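Local coordinates for protein alcohol oxidase (Myceliophthora thermophila, PDB 6F74) that binds FAD covalently and probably oxidises an organic substrate with molecular oxygen, as a VAO-type flavoprotein oxidase, at residues T250-L255 and V473-V478; H490-S496 and T537-M541; I96-Y100 and S155-H159. One frame throughout, in Å; residues are numbered along the deposited sequence.

Contact 1: residues T250-L255 and V473-V478; sequences THNFGL and VSGGQV
His-251 lays its imidazole against the 474-476 turn and gives its ND1 proton to Ser-474 O at 2.8 Å. The acceptor lies at the ring edge, close to the imidazole plane, while the donor is tilted 32° from the carbonyl plane of Ser-474. CG stands anti to the backbone N (chi1 169°), which brings CE1 within 3.1 Å of Gly-476 N. So close is the ring that a CB on Gly-476 would collide with it, and both Gly-475 and Gly-476 have positive phi. One residue earlier, Thr-250 OG1 lies beside Val-473 and donates to its carbonyl O (2.8 Å), in the carbonyl plane and on a lone pair. Gln-477 N, at the start of helix 477-480, donates to His-251 O (2.8 Å). CG2 of Val-478 packs against Thr-250 O at 3.4 Å, and its CG1 meets CG of Leu-255. Replacing His-251 by a leucine would probably leave Ser-474 O without this donor and the glycine turn less firmly held. The contact thus joins the FAD-binding domain to the end of strand 467-472 of the seven-stranded sheet, with buried carbonyls of each segment satisfied by donors of the other.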
loop_
_atom_site.group_PDB
_atom_site.type_symbol
_atom_site.label_atom_id
_atom_site.label_comp_id
_atom_site.label_asym_id
_atom_site.label_seq_id
_atom_site.Cartn_x
_atom_site.Cartn_y
_atom_site.Cartn_z
ATOM N N THR A 250 11.990 -5.516 -6.378
ATOM C CA THR A 250 11.038 -5.624 -7.500
ATOM C C THR A 250 11.636 -5.269 -8.867
ATOM O O THR A 250 11.333 -5.936 -9.851
ATOM C CB THR A 250 9.739 -4.828 -7.280
ATOM O OG1 THR A 250 10.027 -3.440 -7.049
ATOM C CG2 THR A 250 8.952 -5.390 -6.124
ATOM N N HIS A 251 12.474 -4.233 -8.941
ATOM C CA HIS A 251 13.204 -3.979 -10.181
ATOM C C HIS A 251 13.909 -5.249 -10.681
ATOM O O HIS A 251 13.836 -5.612 -11.854
ATOM C CB HIS A 251 14.235 -2.860 -9.992
ATOM C CG HIS A 251 15.186 -2.743 -11.136
ATOM N ND1 HIS A 251 14.846 -2.129 -12.317
ATOM C CD2 HIS A 251 16.435 -3.244 -11.316
ATOM C CE1 HIS A 251 15.845 -2.244 -13.171
ATOM N NE2 HIS A 251 16.819 -2.924 -12.596
ATOM N N ASN A 252 14.602 -5.924 -9.781
ATOM C CA ASN A 252 15.408 -7.085 -10.169
ATOM C C ASN A 252 14.597 -8.321 -10.457
ATOM O O ASN A 252 14.959 -9.076 -11.363
ATOM C CB ASN A 252 16.458 -7.336 -9.102
ATOM C CG ASN A 252 17.622 -6.374 -9.184
ATOM O OD1 ASN A 252 18.700 -6.832 -9.545
ATOM N ND2 ASN A 252 17.460 -5.075 -8.841
ATOM N N PHE A 253 13.500 -8.550 -9.716
ATOM C CA PHE A 253 12.767 -9.823 -9.815
ATOM C C PHE A 253 11.287 -9.732 -10.185
ATOM O O PHE A 253 10.626 -10.749 -10.311
ATOM C CB PHE A 253 12.936 -10.547 -8.510
ATOM C CG PHE A 253 14.380 -10.823 -8.168
ATOM C CD1 PHE A 253 15.112 -11.755 -8.917
ATOM C CD2 PHE A 253 14.997 -10.171 -7.133
ATOM C CE1 PHE A 253 16.435 -12.007 -8.628
ATOM C CE2 PHE A 253 16.333 -10.417 -6.842
ATOM C CZ PHE A 253 17.065 -11.327 -7.585
ATOM N N GLY A 254 10.772 -8.517 -10.388
ATOM C CA GLY A 254 9.364 -8.305 -10.739
ATOM C C GLY A 254 8.541 -7.743 -9.606
ATOM O O GLY A 254 8.875 -7.892 -8.431
ATOM N N LEU A 255 7.443 -7.090 -9.967
ATOM C CA LEU A 255 6.512 -6.587 -8.966
ATOM C C LEU A 255 5.823 -7.740 -8.246
ATOM O O LEU A 255 5.774 -8.858 -8.742
ATOM C CB LEU A 255 5.438 -5.676 -9.569
ATOM C CG LEU A 255 5.628 -4.147 -9.730
ATOM C CD1 LEU A 255 4.301 -3.441 -9.603
ATOM C CD2 LEU A 255 6.598 -3.464 -8.808
ATOM N N VAL A 473 11.375 1.634 -8.446
ATOM C CA VAL A 473 10.975 0.246 -8.161
ATOM C C VAL A 473 10.542 -0.548 -9.355
ATOM O O VAL A 473 10.229 -1.692 -9.202
ATOM C CB VAL A 473 9.864 0.179 -7.085
ATOM C CG1 VAL A 473 10.340 0.817 -5.790
ATOM C CG2 VAL A 473 8.593 0.844 -7.556
ATOM N N SER A 474 10.528 0.037 -10.542
ATOM C CA SER A 474 10.143 -0.687 -11.735
ATOM C C SER A 474 11.374 -0.725 -12.638
ATOM O O SER A 474 12.487 -0.666 -12.125
ATOM C CB SER A 474 8.922 -0.065 -12.382
ATOM O OG SER A 474 8.537 -0.728 -13.585
ATOM N N GLY A 475 11.193 -0.846 -13.948
ATOM C CA GLY A 475 12.295 -1.115 -14.844
ATOM C C GLY A 475 12.703 -2.573 -14.743
ATOM O O GLY A 475 12.034 -3.364 -14.092
ATOM N N GLY A 476 13.807 -2.928 -15.388
ATOM C CA GLY A 476 14.376 -4.289 -15.306
ATOM C C GLY A 476 13.365 -5.402 -15.532
ATOM O O GLY A 476 12.765 -5.498 -16.602
ATOM N N GLN A 477 13.177 -6.251 -14.524
ATOM C CA GLN A 477 12.324 -7.437 -14.684
ATOM C C GLN A 477 10.849 -7.047 -14.803
ATOM O O GLN A 477 10.086 -7.729 -15.472
ATOM C CB GLN A 477 12.533 -8.435 -13.550
ATOM C CG GLN A 477 11.882 -9.805 -13.730
ATOM C CD GLN A 477 12.406 -10.542 -14.938
ATOM O OE1 GLN A 477 13.617 -10.625 -15.155
ATOM N NE2 GLN A 477 11.485 -11.053 -15.756
ATOM N N VAL A 478 10.468 -5.912 -14.219
ATOM C CA VAL A 478 9.092 -5.427 -14.335
ATOM C C VAL A 478 8.754 -5.112 -15.795
ATOM O O VAL A 478 7.635 -5.396 -16.254
ATOM C CB VAL A 478 8.804 -4.194 -13.448
ATOM C CG1 VAL A 478 7.322 -3.819 -13.525
ATOM C CG2 VAL A 478 9.179 -4.455 -11.993
#

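Contact 2: residues H490-S496 and T537-M541; sequences HPAWRVS and TGGYM. With FAD (flavin-adenine dinucleotide), chain I.
Where the loop before strand 498-503 of the antiparallel seven-stranded sheet meets the berberine-like segment 537-541, His-490 comes first, its CE1 3.3 Å from Thr-537 O. The ring approaches the 537-539 backbone obliquely. Its ND1 accepts from Ala-492 N within the same turn and its NE2 is bonded to Asp-553 O, which probably fixes the rotation of the ring. Gly-538 suits this position, because a CB on it would run into NE2. Ala-492 then sets its methyl against the Thr-537 backbone, with CB 3.7 Å from Thr-537 C. Trp-493 starts away from the partner segment, but chi1 of -79° places CG beside its own backbone N and carries the indole across to Tyr-540. There the two rings form an offset edge-to-face pair, planes at 83° and centroids of the six-membered rings 5.7 Å apart, the indole edge leading with CZ2 toward the tyrosine face. The indole flanks a flavin-binding tyrosine in this way. Ser-496 ends the turn: OG donates to Ala-492 O from the face opposite Val-495 N, and also touches CG2 of Thr-537, whose own hydroxyl is bonded to Leu-439 O. Tyr-540 OH is also bonded to Gly-245 N and Asn-542 ND2, and it donates to O2 of the FAD pyrimidine ring at 2.8 Å.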
loop_
_atom_site.group_PDB
_atom_site.type_symbol
_atom_site.label_atom_id
_atom_site.label_comp_id
_atom_site.label_asym_id
_atom_site.label_seq_id
_atom_site.Cartn_x
_atom_site.Cartn_y
_atom_site.Cartn_z
ATOM N N HIS A 490 -1.313 -2.919 -14.495
ATOM C CA HIS A 490 -1.430 -1.685 -15.296
ATOM C C HIS A 490 -0.296 -1.618 -16.331
ATOM O O HIS A 490 0.878 -1.720 -15.960
ATOM C CB HIS A 490 -1.360 -0.479 -14.366
ATOM C CG HIS A 490 -1.886 0.795 -14.956
ATOM N ND1 HIS A 490 -1.464 1.292 -16.175
ATOM C CD2 HIS A 490 -2.735 1.710 -14.443
ATOM C CE1 HIS A 490 -2.092 2.435 -16.411
ATOM N NE2 HIS A 490 -2.852 2.721 -15.363
ATOM N N PRO A 491 -0.639 -1.513 -17.639
ATOM C CA PRO A 491 0.375 -1.381 -18.697
ATOM C C PRO A 491 1.525 -0.378 -18.423
ATOM O O PRO A 491 2.691 -0.665 -18.741
ATOM C CB PRO A 491 -0.445 -0.907 -19.886
ATOM C CG PRO A 491 -1.790 -1.502 -19.674
ATOM C CD PRO A 491 -1.998 -1.530 -18.199
ATOM N N ALA A 492 1.193 0.779 -17.854
ATOM C CA ALA A 492 2.194 1.805 -17.566
ATOM C C ALA A 492 3.388 1.304 -16.743
ATOM O O ALA A 492 4.486 1.808 -16.891
ATOM C CB ALA A 492 1.544 2.996 -16.887
ATOM N N TRP A 493 3.185 0.289 -15.900
ATOM C CA TRP A 493 4.318 -0.324 -15.174
ATOM C C TRP A 493 5.403 -0.836 -16.112
ATOM O O TRP A 493 6.581 -0.833 -15.756
ATOM C CB TRP A 493 3.867 -1.509 -14.328
ATOM C CG TRP A 493 3.223 -1.126 -13.059
ATOM C CD1 TRP A 493 1.921 -1.320 -12.726
ATOM C CD2 TRP A 493 3.855 -0.526 -11.936
ATOM N NE1 TRP A 493 1.700 -0.878 -11.449
ATOM C CE2 TRP A 493 2.866 -0.357 -10.954
ATOM C CE3 TRP A 493 5.156 -0.094 -11.669
ATOM C CZ2 TRP A 493 3.142 0.210 -9.697
ATOM C CZ3 TRP A 493 5.426 0.473 -10.418
ATOM C CH2 TRP A 493 4.418 0.620 -9.455
ATOM N N ARG A 494 4.992 -1.266 -17.305
ATOM C CA ARG A 494 5.902 -1.845 -18.246
ATOM C C ARG A 494 6.770 -0.804 -18.968
ATOM O O ARG A 494 7.711 -1.194 -19.639
ATOM C CB ARG A 494 5.162 -2.720 -19.280
ATOM C CG ARG A 494 4.162 -3.734 -18.695
ATOM C CD ARG A 494 4.798 -4.561 -17.595
ATOM N NE ARG A 494 3.936 -5.652 -17.175
ATOM C CZ ARG A 494 4.162 -6.460 -16.130
ATOM N NH1 ARG A 494 5.248 -6.339 -15.383
ATOM N NH2 ARG A 494 3.277 -7.410 -15.830
ATOM N N VAL A 495 6.431 0.488 -18.863
ATOM C CA VAL A 495 7.232 1.576 -19.463
ATOM C C VAL A 495 7.790 2.584 -18.466
ATOM O O VAL A 495 8.622 3.393 -18.843
ATOM C CB VAL A 495 6.459 2.314 -20.608
ATOM C CG1 VAL A 495 6.108 1.354 -21.737
ATOM C CG2 VAL A 495 5.199 3.019 -20.125
ATOM N N SER A 496 7.368 2.516 -17.201
ATOM C CA SER A 496 7.725 3.528 -16.209
ATOM C C SER A 496 8.679 2.949 -15.172
ATOM O O SER A 496 8.299 2.035 -14.437
ATOM C CB SER A 496 6.458 4.061 -15.543
ATOM O OG SER A 496 5.506 4.412 -16.544
ATOM N N THR A 537 0.445 7.577 -18.665
ATOM C CA THR A 537 0.784 6.477 -17.770
ATOM C C THR A 537 -0.369 6.122 -16.811
ATOM O O THR A 537 -1.373 5.550 -17.221
ATOM C CB THR A 537 2.088 6.814 -17.014
ATOM O OG1 THR A 537 1.936 8.046 -16.310
ATOM C CG2 THR A 537 3.265 6.976 -18.022
ATOM N N GLY A 538 -0.269 6.495 -15.541
ATOM C CA GLY A 538 -1.245 6.110 -14.534
ATOM C C GLY A 538 -0.619 6.305 -13.162
ATOM O O GLY A 538 0.427 6.965 -13.007
ATOM N N GLY A 539 -1.308 5.759 -12.164
ATOM C CA GLY A 539 -0.902 5.871 -10.775
ATOM C C GLY A 539 -0.869 4.495 -10.171
ATOM O O GLY A 539 -1.066 3.494 -10.868
ATOM N N TYR A 540 -0.634 4.477 -8.857
ATOM C CA TYR A 540 -0.475 3.265 -8.060
ATOM C C TYR A 540 -1.595 3.206 -7.008
ATOM O O TYR A 540 -1.594 3.986 -6.057
ATOM C CB TYR A 540 0.883 3.288 -7.361
ATOM C CG TYR A 540 1.165 2.084 -6.500
ATOM C CD1 TYR A 540 0.794 0.805 -6.905
ATOM C CD2 TYR A 540 1.832 2.210 -5.294
ATOM C CE1 TYR A 540 1.070 -0.312 -6.131
ATOM C CE2 TYR A 540 2.093 1.086 -4.490
ATOM C CZ TYR A 540 1.719 -0.174 -4.929
ATOM O OH TYR A 540 1.975 -1.286 -4.133
ATOM N N MET A 541 -2.535 2.273 -7.176
ATOM C CA MET A 541 -3.738 2.204 -6.345
ATOM C C MET A 541 -3.445 2.130 -4.847
ATOM O O MET A 541 -4.086 2.808 -4.050
ATOM C CB MET A 541 -4.658 1.072 -6.807
ATOM C CG MET A 541 -4.150 -0.330 -6.571
ATOM S SD MET A 541 -5.317 -1.543 -7.248
ATOM C CE MET A 541 -4.679 -1.556 -8.935
HETATM P PA FAD I . -5.657 -4.349 4.559
HETATM O O1A FAD I . -6.100 -2.965 5.027
HETATM O O2A FAD I . -5.839 -5.471 5.532
HETATM O O5B FAD I . -6.430 -4.654 3.217
HETATM C C5B FAD I . -6.191 -3.859 2.089
HETATM C C4B FAD I . -7.251 -4.156 1.043
HETATM O O4B FAD I . -7.077 -5.508 0.656
HETATM C C3B FAD I . -8.685 -4.048 1.496
HETATM O O3B FAD I . -9.472 -3.721 0.344
HETATM C C2B FAD I . -9.058 -5.451 1.906
HETATM O O2B FAD I . -10.431 -5.803 1.701
HETATM C C1B FAD I . -8.230 -6.279 0.960
HETATM N N9A FAD I . -7.776 -7.580 1.464
HETATM C C8A FAD I . -6.867 -7.795 2.425
HETATM N N7A FAD I . -6.662 -9.114 2.606
HETATM C C5A FAD I . -7.447 -9.745 1.738
HETATM C C6A FAD I . -7.683 -11.153 1.419
HETATM N N6A FAD I . -6.988 -12.074 2.124
HETATM N N1A FAD I . -8.593 -11.433 0.449
HETATM C C2A FAD I . -9.253 -10.447 -0.211
HETATM N N3A FAD I . -9.062 -9.122 0.020
HETATM C C4A FAD I . -8.175 -8.737 0.974
HETATM N N1 FAD I . 3.106 -0.923 -0.143
HETATM C C2 FAD I . 4.162 -1.131 -0.962
HETATM O O2 FAD I . 3.945 -1.406 -2.170
HETATM N N3 FAD I . 5.434 -1.080 -0.518
HETATM C C4 FAD I . 5.742 -0.784 0.756
HETATM O O4 FAD I . 6.922 -0.718 1.160
HETATM C C4X FAD I . 4.647 -0.524 1.714
HETATM N N5 FAD I . 4.895 -0.214 3.002
HETATM C C5X FAD I . 3.868 0.011 3.859
HETATM C C6 FAD I . 4.142 0.311 5.193
HETATM C C7 FAD I . 3.131 0.529 6.111
HETATM C C7M FAD I . 3.604 0.866 7.503
HETATM C C8 FAD I . 1.709 0.428 5.674
HETATM C C8M FAD I . 0.536 0.606 6.628
HETATM C C9 FAD I . 1.430 0.152 4.339
HETATM C C9A FAD I . 2.449 -0.073 3.397
HETATM N N10 FAD I . 2.201 -0.390 2.033
HETATM C C10 FAD I . 3.283 -0.612 1.171
HETATM C "C1'" FAD I . 0.840 -0.411 1.449
HETATM C "C2'" FAD I . 0.125 -1.710 1.275
HETATM O "O2'" FAD I . 0.600 -2.295 0.065
HETATM C "C3'" FAD I . -1.377 -1.445 1.124
HETATM O "O3'" FAD I . -1.877 -0.611 2.185
HETATM C "C4'" FAD I . -2.177 -2.739 1.062
HETATM O "O4'" FAD I . -3.567 -2.436 0.908
HETATM C "C5'" FAD I . -1.951 -3.590 2.302
HETATM O "O5'" FAD I . -2.694 -4.794 2.219
HETATM P P FAD I . -3.114 -5.385 3.626
HETATM O O1P FAD I . -1.920 -5.426 4.539
HETATM O O2P FAD I . -3.878 -6.635 3.341
HETATM O O3P FAD I . -4.097 -4.206 4.136
#

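Contact 3: residues I96-Y100 and S155-H159; sequences IGRNY and SSTGH. With FAD (flavin-adenine dinucleotide), chain I.
The covalent flavin attachment site is built here: His-159 ND1 is bonded to C8M of FAD at 1.6 Å, with Asn-99 and Tyr-100 packed around the link. The Asn-99 amide lies over one face of the imidazole, offset toward the rim, its plane 32° from that of the ring and its OD1 3.1 Å from CE1. Asn-99 CB adds an off-centre CH-pi contact, while His-159 NE2 is bonded to Ser-233 OG. Asn-99 N makes a weak hydrogen bond to Gly-158 O (3.3 Å). Tyr-100 borders the dimethylbenzene end of the flavin and brings CD2 within 3.6 Å of His-159 O. Just ahead of the histidine, in the loop that leaves strand 152-155 of the FAD-binding domain, the turn grips the pyrophosphate: Thr-157 N and Gly-158 N both donate to O2A, the first almost straight at 177°. Thr-157 OG1, between its backbone N and carbonyl carbon (chi1 68°), bonds to O1P and closes an ST turn by accepting from His-159 N. Gly-158 has positive phi, and a CB there would strike Gly-97 O and Arg-98 NH1. Arg-98, salt-bridged to Asp-166 and Glu-172, folds NH1 back onto Gly-97 O at 2.9 Å. A water accepting from this NH1 is also hydrogen-bonded to Ser-155 OG.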
loop_
_atom_site.group_PDB
_atom_site.type_symbol
_atom_site.label_atom_id
_atom_site.label_comp_id
_atom_site.label_asym_id
_atom_site.label_seq_id
_atom_site.Cartn_x
_atom_site.Cartn_y
_atom_site.Cartn_z
ATOM N N ILE A 96 -10.132 -3.121 14.426
ATOM C CA ILE A 96 -10.323 -1.884 13.668
ATOM C C ILE A 96 -9.169 -0.883 13.893
ATOM O O ILE A 96 -9.332 0.334 13.758
ATOM C CB ILE A 96 -11.678 -1.229 13.921
ATOM C CG1 ILE A 96 -11.860 -0.932 15.399
ATOM C CG2 ILE A 96 -12.792 -2.165 13.447
ATOM C CD1 ILE A 96 -12.970 0.049 15.684
ATOM N N GLY A 97 -8.006 -1.420 14.211
ATOM C CA GLY A 97 -6.798 -0.615 14.263
ATOM C C GLY A 97 -6.317 -0.346 12.853
ATOM O O GLY A 97 -6.275 -1.276 12.021
ATOM N N ARG A 98 -5.965 0.912 12.593
ATOM C CA ARG A 98 -5.586 1.360 11.278
ATOM C C ARG A 98 -4.257 2.110 11.293
ATOM O O ARG A 98 -4.093 3.096 12.009
ATOM C CB ARG A 98 -6.674 2.283 10.741
ATOM C CG ARG A 98 -8.003 1.556 10.509
ATOM C CD ARG A 98 -7.981 0.742 9.250
ATOM N NE ARG A 98 -9.211 -0.015 9.072
ATOM C CZ ARG A 98 -9.506 -1.178 9.661
ATOM N NH1 ARG A 98 -8.675 -1.741 10.530
ATOM N NH2 ARG A 98 -10.694 -1.756 9.440
ATOM N N ASN A 99 -3.290 1.622 10.519
ATOM C CA ASN A 99 -2.006 2.306 10.411
ATOM C C ASN A 99 -2.184 3.731 9.839
ATOM O O ASN A 99 -1.680 4.688 10.375
ATOM C CB ASN A 99 -1.071 1.514 9.518
ATOM C CG ASN A 99 -0.263 0.504 10.274
ATOM O OD1 ASN A 99 0.945 0.597 10.283
ATOM N ND2 ASN A 99 -0.917 -0.465 10.904
ATOM N N TYR A 100 -2.905 3.828 8.736
ATOM C CA TYR A 100 -3.201 5.082 8.111
ATOM C C TYR A 100 -4.729 5.313 8.109
ATOM O O TYR A 100 -5.387 5.135 7.110
ATOM C CB TYR A 100 -2.653 5.063 6.708
ATOM C CG TYR A 100 -1.155 4.866 6.635
ATOM C CD1 TYR A 100 -0.267 5.805 7.151
ATOM C CD2 TYR A 100 -0.633 3.748 6.018
ATOM C CE1 TYR A 100 1.104 5.619 7.074
ATOM C CE2 TYR A 100 0.738 3.560 5.894
ATOM C CZ TYR A 100 1.614 4.472 6.427
ATOM O OH TYR A 100 2.958 4.220 6.297
ATOM N N SER A 155 -10.362 -7.514 6.162
ATOM C CA SER A 155 -9.097 -6.934 6.613
ATOM C C SER A 155 -8.118 -8.038 6.963
ATOM O O SER A 155 -8.442 -8.916 7.753
ATOM C CB SER A 155 -9.347 -6.032 7.799
ATOM O OG SER A 155 -8.179 -5.386 8.245
ATOM N N SER A 156 -6.940 -8.015 6.338
ATOM C CA SER A 156 -5.810 -8.841 6.814
ATOM C C SER A 156 -5.021 -8.137 7.904
ATOM O O SER A 156 -4.642 -8.785 8.873
ATOM C CB SER A 156 -4.880 -9.222 5.679
ATOM O OG SER A 156 -5.542 -10.140 4.804
ATOM N N THR A 157 -4.781 -6.827 7.736
ATOM C CA THR A 157 -3.955 -6.039 8.664
ATOM C C THR A 157 -4.430 -4.606 9.024
ATOM O O THR A 157 -3.929 -4.024 9.986
ATOM C CB THR A 157 -2.509 -5.874 8.099
ATOM O OG1 THR A 157 -2.542 -5.031 6.937
ATOM C CG2 THR A 157 -1.881 -7.258 7.756
ATOM N N GLY A 158 -5.361 -4.033 8.272
ATOM C CA GLY A 158 -5.723 -2.632 8.429
ATOM C C GLY A 158 -4.677 -1.618 7.987
ATOM O O GLY A 158 -4.750 -0.445 8.353
ATOM N N HIS A 159 -3.747 -2.046 7.140
ATOM C CA HIS A 159 -2.736 -1.139 6.603
ATOM C C HIS A 159 -3.264 -0.164 5.575
ATOM O O HIS A 159 -2.586 0.798 5.302
ATOM C CB HIS A 159 -1.537 -1.909 5.966
ATOM C CG HIS A 159 -0.353 -1.992 6.872
ATOM N ND1 HIS A 159 0.537 -0.935 7.072
ATOM C CD2 HIS A 159 -0.027 -2.943 7.781
ATOM C CE1 HIS A 159 1.450 -1.342 7.952
ATOM N NE2 HIS A 159 1.118 -2.531 8.409
HETATM P PA FAD I . -5.657 -4.349 4.559
HETATM O O1A FAD I . -6.100 -2.965 5.027
HETATM O O2A FAD I . -5.839 -5.471 5.532
HETATM O O5B FAD I . -6.430 -4.654 3.217
HETATM C C5B FAD I . -6.191 -3.859 2.089
HETATM C C4B FAD I . -7.251 -4.156 1.043
HETATM O O4B FAD I . -7.077 -5.508 0.656
HETATM C C3B FAD I . -8.685 -4.048 1.496
HETATM O O3B FAD I . -9.472 -3.721 0.344
HETATM C C2B FAD I . -9.058 -5.451 1.906
HETATM O O2B FAD I . -10.431 -5.803 1.701
HETATM C C1B FAD I . -8.230 -6.279 0.960
HETATM N N9A FAD I . -7.776 -7.580 1.464
HETATM C C8A FAD I . -6.867 -7.795 2.425
HETATM N N7A FAD I . -6.662 -9.114 2.606
HETATM C C5A FAD I . -7.447 -9.745 1.738
HETATM C C6A FAD I . -7.683 -11.153 1.419
HETATM N N6A FAD I . -6.988 -12.074 2.124
HETATM N N1A FAD I . -8.593 -11.433 0.449
HETATM C C2A FAD I . -9.253 -10.447 -0.211
HETATM N N3A FAD I . -9.062 -9.122 0.020
HETATM C C4A FAD I . -8.175 -8.737 0.974
HETATM N N1 FAD I . 3.106 -0.923 -0.143
HETATM C C2 FAD I . 4.162 -1.131 -0.962
HETATM O O2 FAD I . 3.945 -1.406 -2.170
HETATM N N3 FAD I . 5.434 -1.080 -0.518
HETATM C C4 FAD I . 5.742 -0.784 0.756
HETATM O O4 FAD I . 6.922 -0.718 1.160
HETATM C C4X FAD I . 4.647 -0.524 1.714
HETATM N N5 FAD I . 4.895 -0.214 3.002
HETATM C C5X FAD I . 3.868 0.011 3.859
HETATM C C6 FAD I . 4.142 0.311 5.193
HETATM C C7 FAD I . 3.131 0.529 6.111
HETATM C C7M FAD I . 3.604 0.866 7.503
HETATM C C8 FAD I . 1.709 0.428 5.674
HETATM C C8M FAD I . 0.536 0.606 6.628
HETATM C C9 FAD I . 1.430 0.152 4.339
HETATM C C9A FAD I . 2.449 -0.073 3.397
HETATM N N10 FAD I . 2.201 -0.390 2.033
HETATM C C10 FAD I . 3.283 -0.612 1.171
HETATM C "C1'" FAD I . 0.840 -0.411 1.449
HETATM C "C2'" FAD I . 0.125 -1.710 1.275
HETATM O "O2'" FAD I . 0.600 -2.295 0.065
HETATM C "C3'" FAD I . -1.377 -1.445 1.124
HETATM O "O3'" FAD I . -1.877 -0.611 2.185
HETATM C "C4'" FAD I . -2.177 -2.739 1.062
HETATM O "O4'" FAD I . -3.567 -2.436 0.908
HETATM C "C5'" FAD I . -1.951 -3.590 2.302
HETATM O "O5'" FAD I . -2.694 -4.794 2.219
HETATM P P FAD I . -3.114 -5.385 3.626
HETATM O O1P FAD I . -1.920 -5.426 4.539
HETATM O O2P FAD I . -3.878 -6.635 3.341
HETATM O O3P FAD I . -4.097 -4.206 4.136
HETATM O O HOH W 1 -3.574 -1.590 11.192
HETATM O O HOH W 2 -8.127 -4.656 10.716
HETATM O O HOH W 3 -4.811 2.179 7.652
#

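Contacts 2 and 3 both touch FAD: contact 3 holds the pyrophosphate and the methyl carrying the covalent link, whereas contact 2 reaches the pyrimidine carbonyl. Their centres lie about 26 Å apart and their nearest atoms about 10 Å, with no direct touch; the cofactor spans the gap. Contact 1 does not bond the flavin; the side chain of Leu-255 is about 7 Å from the bound FAD. It does adjoin contact 2, centres about 13 Å apart: Arg-494 NH1 is 2.7 Å from Val-478 O, Ser-474 OG is bonded to Trp-493 O, and Leu-255 packs on the Trp-493 indole, which in turn meets Tyr-540. Contact 3 lies about 27 Å from contact 1, centre to centre.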